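PDB 6SXT: alpha-L-arabinofuranosidase B from Aspergillus kawachii, which hydrolyses terminal non-reducing alpha-L-arabinofuranosyl residues from arabinoxylan, arabinan and arabinogalactan side chains in the degradation of plant hemicellulose. Local coordinates for residues 20-25 with 110-115; 81-86 with 272-277; 16-19 with 24-27. All blocks are in the same frame, centred on the assembly; numbering follows the deposited sequence.

Contact 1: residues 20-25 with 110-115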
loop_
_atom_site.group_PDB
_atom_site.type_symbol
_atom_site.label_atom_id
_atom_site.label_comp_id
_atom_site.label_asym_id
_atom_site.label_seq_id
_atom_site.Cartn_x
_atom_site.Cartn_y
_atom_site.Cartn_z
ATOM N N SER A 20 11.756 -1.083 -6.944
ATOM C CA SER A 20 11.740 -0.348 -5.664
ATOM C C SER A 20 11.452 1.109 -5.922
ATOM O O SER A 20 12.049 1.695 -6.835
ATOM C CB SER A 20 13.079 -0.446 -4.913
ATOM O OG SER A 20 12.966 0.279 -3.691
ATOM N N THR A 21 10.609 1.700 -5.075
ATOM C CA THR A 21 10.389 3.145 -5.065
ATOM C C THR A 21 11.290 3.816 -4.046
ATOM O O THR A 21 11.302 5.043 -4.010
ATOM C CB THR A 21 8.909 3.477 -4.900
ATOM O OG1 THR A 21 8.483 2.897 -3.653
ATOM C CG2 THR A 21 8.071 2.977 -6.045
ATOM N N THR A 22 11.951 3.054 -3.192
ATOM C CA THR A 22 12.802 3.617 -2.132
ATOM C C THR A 22 14.260 3.743 -2.547
ATOM O O THR A 22 14.906 4.691 -2.084
ATOM C CB THR A 22 12.635 2.879 -0.817
ATOM O OG1 THR A 22 13.130 1.564 -1.029
ATOM C CG2 THR A 22 11.186 2.883 -0.356
ATOM N N ARG A 23 14.805 2.769 -3.272
ATOM C CA ARG A 23 16.268 2.744 -3.503
ATOM C C ARG A 23 16.660 1.938 -4.717
ATOM O O ARG A 23 15.929 1.049 -5.192
ATOM C CB ARG A 23 16.990 2.222 -2.269
ATOM C CG ARG A 23 16.689 0.770 -1.923
ATOM C CD ARG A 23 17.645 0.313 -0.839
ATOM N NE ARG A 23 17.453 -1.075 -0.460
ATOM C CZ ARG A 23 18.458 -1.892 -0.137
ATOM N NH1 ARG A 23 19.720 -1.486 -0.151
ATOM N NH2 ARG A 23 18.169 -3.139 0.178
ATOM N N ALA A 24 17.846 2.246 -5.219
ATOM C CA ALA A 24 18.518 1.382 -6.186
ATOM C C ALA A 24 18.842 0.032 -5.565
ATOM O O ALA A 24 19.250 -0.020 -4.366
ATOM C CB ALA A 24 19.812 2.078 -6.627
ATOM N N LEU A 25 18.720 -1.029 -6.354
ATOM C CA LEU A 25 19.006 -2.393 -5.869
ATOM C C LEU A 25 20.290 -2.940 -6.474
ATOM O O LEU A 25 20.644 -4.100 -6.202
ATOM C CB LEU A 25 17.786 -3.266 -6.167
ATOM C CG LEU A 25 16.529 -2.813 -5.435
ATOM C CD1 LEU A 25 15.342 -3.630 -5.889
ATOM C CD2 LEU A 25 16.687 -2.877 -3.938
ATOM N N ALA A 110 3.095 5.728 2.124
ATOM C CA ALA A 110 4.081 4.883 2.817
ATOM C C ALA A 110 5.411 5.610 2.959
ATOM O O ALA A 110 6.447 5.133 2.494
ATOM C CB ALA A 110 4.238 3.579 2.107
ATOM N N PRO A 111 5.438 6.729 3.674
ATOM C CA PRO A 111 6.695 7.422 3.936
ATOM C C PRO A 111 7.562 6.582 4.873
ATOM O O PRO A 111 7.077 5.999 5.857
ATOM C CB PRO A 111 6.302 8.729 4.622
ATOM C CG PRO A 111 4.975 8.362 5.322
ATOM C CD PRO A 111 4.296 7.402 4.359
ATOM N N VAL A 112 8.848 6.581 4.608
ATOM C CA VAL A 112 9.888 5.926 5.418
ATOM C C VAL A 112 11.114 6.837 5.436
ATOM O O VAL A 112 11.175 7.786 4.633
ATOM C CB VAL A 112 10.257 4.534 4.890
ATOM C CG1 VAL A 112 9.082 3.580 5.056
ATOM C CG2 VAL A 112 10.764 4.633 3.456
ATOM N N THR A 113 12.087 6.470 6.250
ATOM C CA THR A 113 13.456 6.914 6.036
ATOM C C THR A 113 14.310 5.688 5.827
ATOM O O THR A 113 14.039 4.623 6.439
ATOM C CB THR A 113 14.024 7.836 7.122
ATOM O OG1 THR A 113 13.929 7.170 8.391
ATOM C CG2 THR A 113 13.323 9.176 7.155
ATOM N N LEU A 114 15.315 5.823 4.983
ATOM C CA LEU A 114 16.391 4.814 4.802
ATOM C C LEU A 114 17.679 5.473 5.290
ATOM O O LEU A 114 18.079 6.508 4.681
ATOM C CB LEU A 114 16.495 4.382 3.338
ATOM C CG LEU A 114 15.585 3.237 2.908
ATOM C CD1 LEU A 114 14.124 3.652 2.946
ATOM C CD2 LEU A 114 15.946 2.814 1.492
ATOM N N ASN A 115 18.185 4.993 6.411
ATOM C CA ASN A 115 19.358 5.605 7.111
ATOM C C ASN A 115 19.183 7.129 7.219
ATOM O O ASN A 115 20.159 7.898 6.936
ATOM C CB ASN A 115 20.625 5.281 6.374
ATOM C CG ASN A 115 21.884 5.376 7.248
ATOM O OD1 ASN A 115 21.826 5.565 8.469
ATOM N ND2 ASN A 115 23.005 5.279 6.574
#
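Thr22 OG1 lies 4.0 Å from Leu114 CD2, yet its polar partners lie outside strand 111-114: a hydrogen bond with Tyr317 OH and a weak one with Tyr291 O. The site belongs to the concanavalin-like beta-sandwich of the catalytic domain, where loop 20-25 leaves strand 15-20 and folds beside strand 111-114 of the same antiparallel sheet. An ST turn, extended to an ST motif, shapes that loop. Ser20 OG accepts from Thr22 N at 3.0 Å and from Arg23 N at 3.1 Å, the latter with an N-H...O angle of 157°. Ser20 OG also bonds to Tyr291 O.

No hydrogen bond joins the two segments, so they meet by van der Waals contact, mostly between carbon atoms. With chi1 of Thr22 at 66°, OG1 sits between backbone N and carbonyl carbon, which leaves methyl CG2 beside the N, 4.2 Å from Val112 CG2. Leu114 crosses Thr22 at roughly a right angle; its CD1 meets Thr22 CB at 4.1 Å, while its CD2 touches both Thr22 and Arg23. The extended chain of Arg23 passes across that methyl and carries the guanidinium on to Glu292, in a salt bridge through NE, and to Asn311. Leu114 CD2 thus touches three successive methylenes of Arg23, approaching CD most closely at 3.8 Å.

Contact 2: residues 81-86 with 272-277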
loop_
_atom_site.group_PDB
_atom_site.type_symbol
_atom_site.label_atom_id
_atom_site.label_comp_id
_atom_site.label_asym_id
_atom_site.label_seq_id
_atom_site.Cartn_x
_atom_site.Cartn_y
_atom_site.Cartn_z
ATOM N N ASN A 81 15.754 -5.811 -17.966
ATOM C CA ASN A 81 14.905 -6.756 -18.711
ATOM C C ASN A 81 13.615 -6.103 -19.232
ATOM O O ASN A 81 12.881 -6.780 -19.920
ATOM C CB ASN A 81 14.602 -8.010 -17.908
ATOM C CG ASN A 81 15.804 -8.924 -17.734
ATOM O OD1 ASN A 81 16.438 -9.007 -16.667
ATOM N ND2 ASN A 81 16.296 -9.413 -18.842
ATOM N N GLY A 82 13.293 -4.875 -18.839
ATOM C CA GLY A 82 12.078 -4.199 -19.298
ATOM C C GLY A 82 10.835 -4.582 -18.532
ATOM O O GLY A 82 9.746 -4.252 -18.966
ATOM N N ASN A 83 10.965 -5.250 -17.372
ATOM C CA ASN A 83 9.820 -5.827 -16.644
ATOM C C ASN A 83 9.155 -4.779 -15.746
ATOM O O ASN A 83 8.892 -5.064 -14.552
ATOM C CB ASN A 83 10.234 -7.081 -15.872
ATOM C CG ASN A 83 10.707 -8.144 -16.831
ATOM O OD1 ASN A 83 10.136 -8.226 -17.944
ATOM N ND2 ASN A 83 11.657 -8.986 -16.426
ATOM N N HIS A 84 8.876 -3.604 -16.266
ATOM C CA HIS A 84 8.284 -2.502 -15.475
ATOM C C HIS A 84 6.854 -2.863 -15.086
ATOM O O HIS A 84 6.114 -3.513 -15.855
ATOM C CB HIS A 84 8.282 -1.234 -16.316
ATOM C CG HIS A 84 9.551 -0.974 -17.029
ATOM N ND1 HIS A 84 10.777 -0.946 -16.404
ATOM C CD2 HIS A 84 9.756 -0.659 -18.338
ATOM C CE1 HIS A 84 11.698 -0.645 -17.304
ATOM N NE2 HIS A 84 11.097 -0.493 -18.520
ATOM N N LEU A 85 6.468 -2.498 -13.867
ATOM C CA LEU A 85 5.100 -2.725 -13.375
ATOM C C LEU A 85 4.231 -1.502 -13.644
ATOM O O LEU A 85 4.605 -0.378 -13.281
ATOM C CB LEU A 85 5.152 -3.010 -11.878
ATOM C CG LEU A 85 5.885 -4.259 -11.480
ATOM C CD1 LEU A 85 5.940 -4.382 -9.962
ATOM C CD2 LEU A 85 5.243 -5.481 -12.064
ATOM N N THR A 86 3.094 -1.726 -14.300
ATOM C CA THR A 86 2.135 -0.692 -14.689
ATOM C C THR A 86 0.736 -1.047 -14.154
ATOM O O THR A 86 0.494 -2.154 -13.602
ATOM C CB THR A 86 2.161 -0.476 -16.214
ATOM O OG1 THR A 86 1.745 -1.701 -16.816
ATOM C CG2 THR A 86 3.498 0.022 -16.709
ATOM N N GLY A 272 5.400 -16.691 -15.995
ATOM C CA GLY A 272 6.399 -15.625 -16.108
ATOM C C GLY A 272 5.860 -14.202 -16.013
ATOM O O GLY A 272 6.669 -13.296 -16.042
ATOM N N ALA A 273 4.575 -13.973 -15.830
ATOM C CA ALA A 273 4.049 -12.614 -15.620
ATOM C C ALA A 273 4.458 -12.175 -14.204
ATOM O O ALA A 273 4.721 -13.060 -13.368
ATOM C CB ALA A 273 2.553 -12.578 -15.776
ATOM N N ILE A 274 4.391 -10.878 -13.946
ATOM C CA ILE A 274 4.670 -10.358 -12.605
ATOM C C ILE A 274 3.457 -9.598 -12.107
ATOM O O ILE A 274 2.940 -8.726 -12.836
ATOM C CB ILE A 274 5.907 -9.455 -12.637
ATOM C CG1 ILE A 274 7.059 -10.122 -13.357
ATOM C CG2 ILE A 274 6.276 -9.031 -11.213
ATOM C CD1 ILE A 274 8.289 -9.223 -13.492
ATOM N N ILE A 275 3.078 -9.867 -10.854
ATOM C CA ILE A 275 1.952 -9.147 -10.208
ATOM C C ILE A 275 2.446 -8.473 -8.936
ATOM O O ILE A 275 3.423 -8.981 -8.320
ATOM C CB ILE A 275 0.767 -10.060 -9.879
ATOM C CG1 ILE A 275 1.207 -11.264 -9.060
ATOM C CG2 ILE A 275 0.010 -10.421 -11.151
ATOM C CD1 ILE A 275 0.104 -12.229 -8.643
ATOM N N LEU A 276 1.804 -7.404 -8.556
ATOM C CA LEU A 276 2.053 -6.750 -7.258
ATOM C C LEU A 276 0.717 -6.269 -6.695
ATOM O O LEU A 276 0.054 -5.432 -7.345
ATOM C CB LEU A 276 3.024 -5.592 -7.417
ATOM C CG LEU A 276 3.183 -4.767 -6.140
ATOM C CD1 LEU A 276 3.702 -5.573 -4.983
ATOM C CD2 LEU A 276 4.087 -3.587 -6.399
ATOM N N GLY A 277 0.322 -6.816 -5.548
ATOM C CA GLY A 277 -0.815 -6.292 -4.768
ATOM C C GLY A 277 -2.120 -7.032 -4.997
ATOM O O GLY A 277 -3.084 -6.693 -4.345
#
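Asn83 and Leu85 of the loop reach across to Ile274 and Leu276 of strand 273-276, almost wholly through carbon atoms and with no hydrogen bond between the segments. The leucine carries most of it. Its CG stands beside the backbone N (chi1 -64°), and from there the two methyls divide the strand between them. Leu85 CD2 rests on the branch methyl Ile274 CG2 at 3.8 Å and also lies by Ile274 O, while Leu85 CD1 lies 4.1 Å from Leu276 CB and equally far from Leu276 CD2. Both partners are crossed at about a right angle.

The two strand residues adopt different conformations. In Ile274 the CG1 arm runs beside the backbone N (chi1 -49°) and continues extended, which takes CD1 away from Leu85 and onto Asn83 CB at 3.7 Å; CG2 is left as the branch that meets the leucine. Leu276 instead has CG opposite its own N (chi1 173°), and presents both CB and CD2 to the one methyl of Leu85.

Asn83 is the centre of an inverse gamma turn, closed by a weak bond of 2.9 Å from His84 N to Gly82 O. Only its CB serves the apolar contact: the amide ND2 is bonded to the carbonyls of Val16 and Thr136, two acceptors that should fix the rotation of the group.

Ile275, between the two contact residues, points the other way and touches Met179, a residue of the inhibitor pocket. On the near side, Ile274 also meets Ala17. Leu85, a loop residue, is packed between strand 273-276 of one antiparallel sheet and His19 on strand 15-20 of another, consistent with the buried core of the concanavalin-like beta-sandwich of the catalytic domain.

Contact 3: residues 16-19 with 24-27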
loop_
_atom_site.group_PDB
_atom_site.type_symbol
_atom_site.label_atom_id
_atom_site.label_comp_id
_atom_site.label_asym_id
_atom_site.label_seq_id
_atom_site.Cartn_x
_atom_site.Cartn_y
_atom_site.Cartn_z
ATOM N N VAL A 16 16.134 -10.931 -12.475
ATOM C CA VAL A 16 15.502 -10.694 -13.782
ATOM C C VAL A 16 14.409 -9.643 -13.699
ATOM O O VAL A 16 13.859 -9.260 -14.738
ATOM C CB VAL A 16 14.991 -12.003 -14.388
ATOM C CG1 VAL A 16 16.188 -12.897 -14.689
ATOM C CG2 VAL A 16 13.958 -12.680 -13.490
ATOM N N ALA A 17 14.058 -9.196 -12.498
ATOM C CA ALA A 17 13.145 -8.058 -12.305
ATOM C C ALA A 17 13.515 -7.477 -10.961
ATOM O O ALA A 17 13.696 -8.252 -9.993
ATOM C CB ALA A 17 11.711 -8.518 -12.350
ATOM N N ALA A 18 13.615 -6.168 -10.869
ATOM C CA ALA A 18 14.102 -5.525 -9.629
ATOM C C ALA A 18 13.316 -4.230 -9.470
ATOM O O ALA A 18 13.441 -3.311 -10.310
ATOM C CB ALA A 18 15.588 -5.261 -9.736
ATOM N N HIS A 19 12.495 -4.162 -8.457
ATOM C CA HIS A 19 11.481 -3.089 -8.329
ATOM C C HIS A 19 11.604 -2.396 -6.966
ATOM O O HIS A 19 11.536 -3.070 -5.930
ATOM C CB HIS A 19 10.113 -3.707 -8.389
ATOM C CG HIS A 19 9.804 -4.390 -9.668
ATOM N ND1 HIS A 19 9.472 -5.736 -9.717
ATOM C CD2 HIS A 19 9.773 -3.914 -10.919
ATOM C CE1 HIS A 19 9.236 -6.065 -10.973
ATOM N NE2 HIS A 19 9.387 -4.982 -11.754
ATOM N N ALA A 24 17.846 2.246 -5.219
ATOM C CA ALA A 24 18.518 1.382 -6.186
ATOM C C ALA A 24 18.842 0.032 -5.565
ATOM O O ALA A 24 19.250 -0.020 -4.366
ATOM C CB ALA A 24 19.812 2.078 -6.627
ATOM N N LEU A 25 18.720 -1.029 -6.354
ATOM C CA LEU A 25 19.006 -2.393 -5.869
ATOM C C LEU A 25 20.290 -2.940 -6.474
ATOM O O LEU A 25 20.644 -4.100 -6.202
ATOM C CB LEU A 25 17.786 -3.266 -6.167
ATOM C CG LEU A 25 16.529 -2.813 -5.435
ATOM C CD1 LEU A 25 15.342 -3.630 -5.889
ATOM C CD2 LEU A 25 16.687 -2.877 -3.938
ATOM N N TYR A 26 20.919 -2.166 -7.344
ATOM C CA TYR A 26 22.294 -2.425 -7.869
ATOM C C TYR A 26 23.152 -1.243 -7.476
ATOM O O TYR A 26 22.719 -0.107 -7.620
ATOM C CB TYR A 26 22.287 -2.529 -9.395
ATOM C CG TYR A 26 21.504 -3.656 -10.015
ATOM C CD1 TYR A 26 20.142 -3.568 -10.205
ATOM C CD2 TYR A 26 22.162 -4.768 -10.510
ATOM C CE1 TYR A 26 19.437 -4.567 -10.821
ATOM C CE2 TYR A 26 21.459 -5.794 -11.121
ATOM C CZ TYR A 26 20.093 -5.691 -11.283
ATOM O OH TYR A 26 19.396 -6.682 -11.915
ATOM N N SER A 27 24.403 -1.498 -7.122
ATOM C CA SER A 27 25.337 -0.422 -6.720
ATOM C C SER A 27 25.573 0.552 -7.877
ATOM O O SER A 27 25.846 1.717 -7.584
ATOM C CB SER A 27 26.608 -1.022 -6.151
ATOM O OG SER A 27 27.226 -1.690 -7.184
#
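The backbones approach most closely at Ala18 and Leu25, whose CA atoms are 6.9 Å apart, and since no hydrogen bond links the segments, side chains have to bridge the separation. Ala18 points its CB at the loop and touches two residues at once. Leu25 CD1 is 4.2 Å from Ala18 CB on one hand, and Tyr26 CE1 is 4.1 Å from it on the other. The methyl comes obliquely at the tyrosine ring.

Leu25 CD1 reaches past the alanine to the main chain of the next residue, lying 3.8 Å from His19 O and 3.9 Å from His19 N. The conformation accounts for this: with chi1 at -63° the CG is opposite the carbonyl carbon, and the extended continuation (chi2 174°) sends CD1 out toward the strand.

Strand 15-20 is part of the large antiparallel sheet of the catalytic beta-sandwich and pairs with strand 288-296. A classic beta bulge interrupts it here, Val16 and Ala17 both facing Met295. Beyond the bulge Ala18 and His19 face in opposite directions. Ala18 looks to the loop and helix 4-10, where it also meets Cys5. The His19 ring lies on the other side, with ND1 bonded to Tyr164 OH and NE2 to Asn83 O; since Asn83 O can only accept, NE2 is presumably a protonated nitrogen.

Tyr26 differs from Leu25 in being partly exposed. Its side chain packs against Cys5 and Cys15, the two halves of a disulfide, and comes within about 4 Å of a bound di(hydroxyethyl)ether molecule.

Contacts 1 and 3 share Ala24 and Leu25, and their centres are 12 Å apart: the loop after strand 15-20 turns back on that strand in contact 3 and meets strand 111-114 in contact 1. Contact 2, centred 13 Å from contact 3, joins it through Asn83: its ND2 and Val16 O, and its O and His19 NE2, are each 2.8 Å apart, two probable hydrogen bonds. Contacts 1 and 2 do not touch, with nearest atoms about 7 Å and centres 19 Å apart. Contact 2 comes nearest the active site: the side chain of Leu276 is about 12 Å from the bound inhibitor, and that of Ile274 about 10 Å from substrate-binding Gly280. The others lie away from the annotated sites.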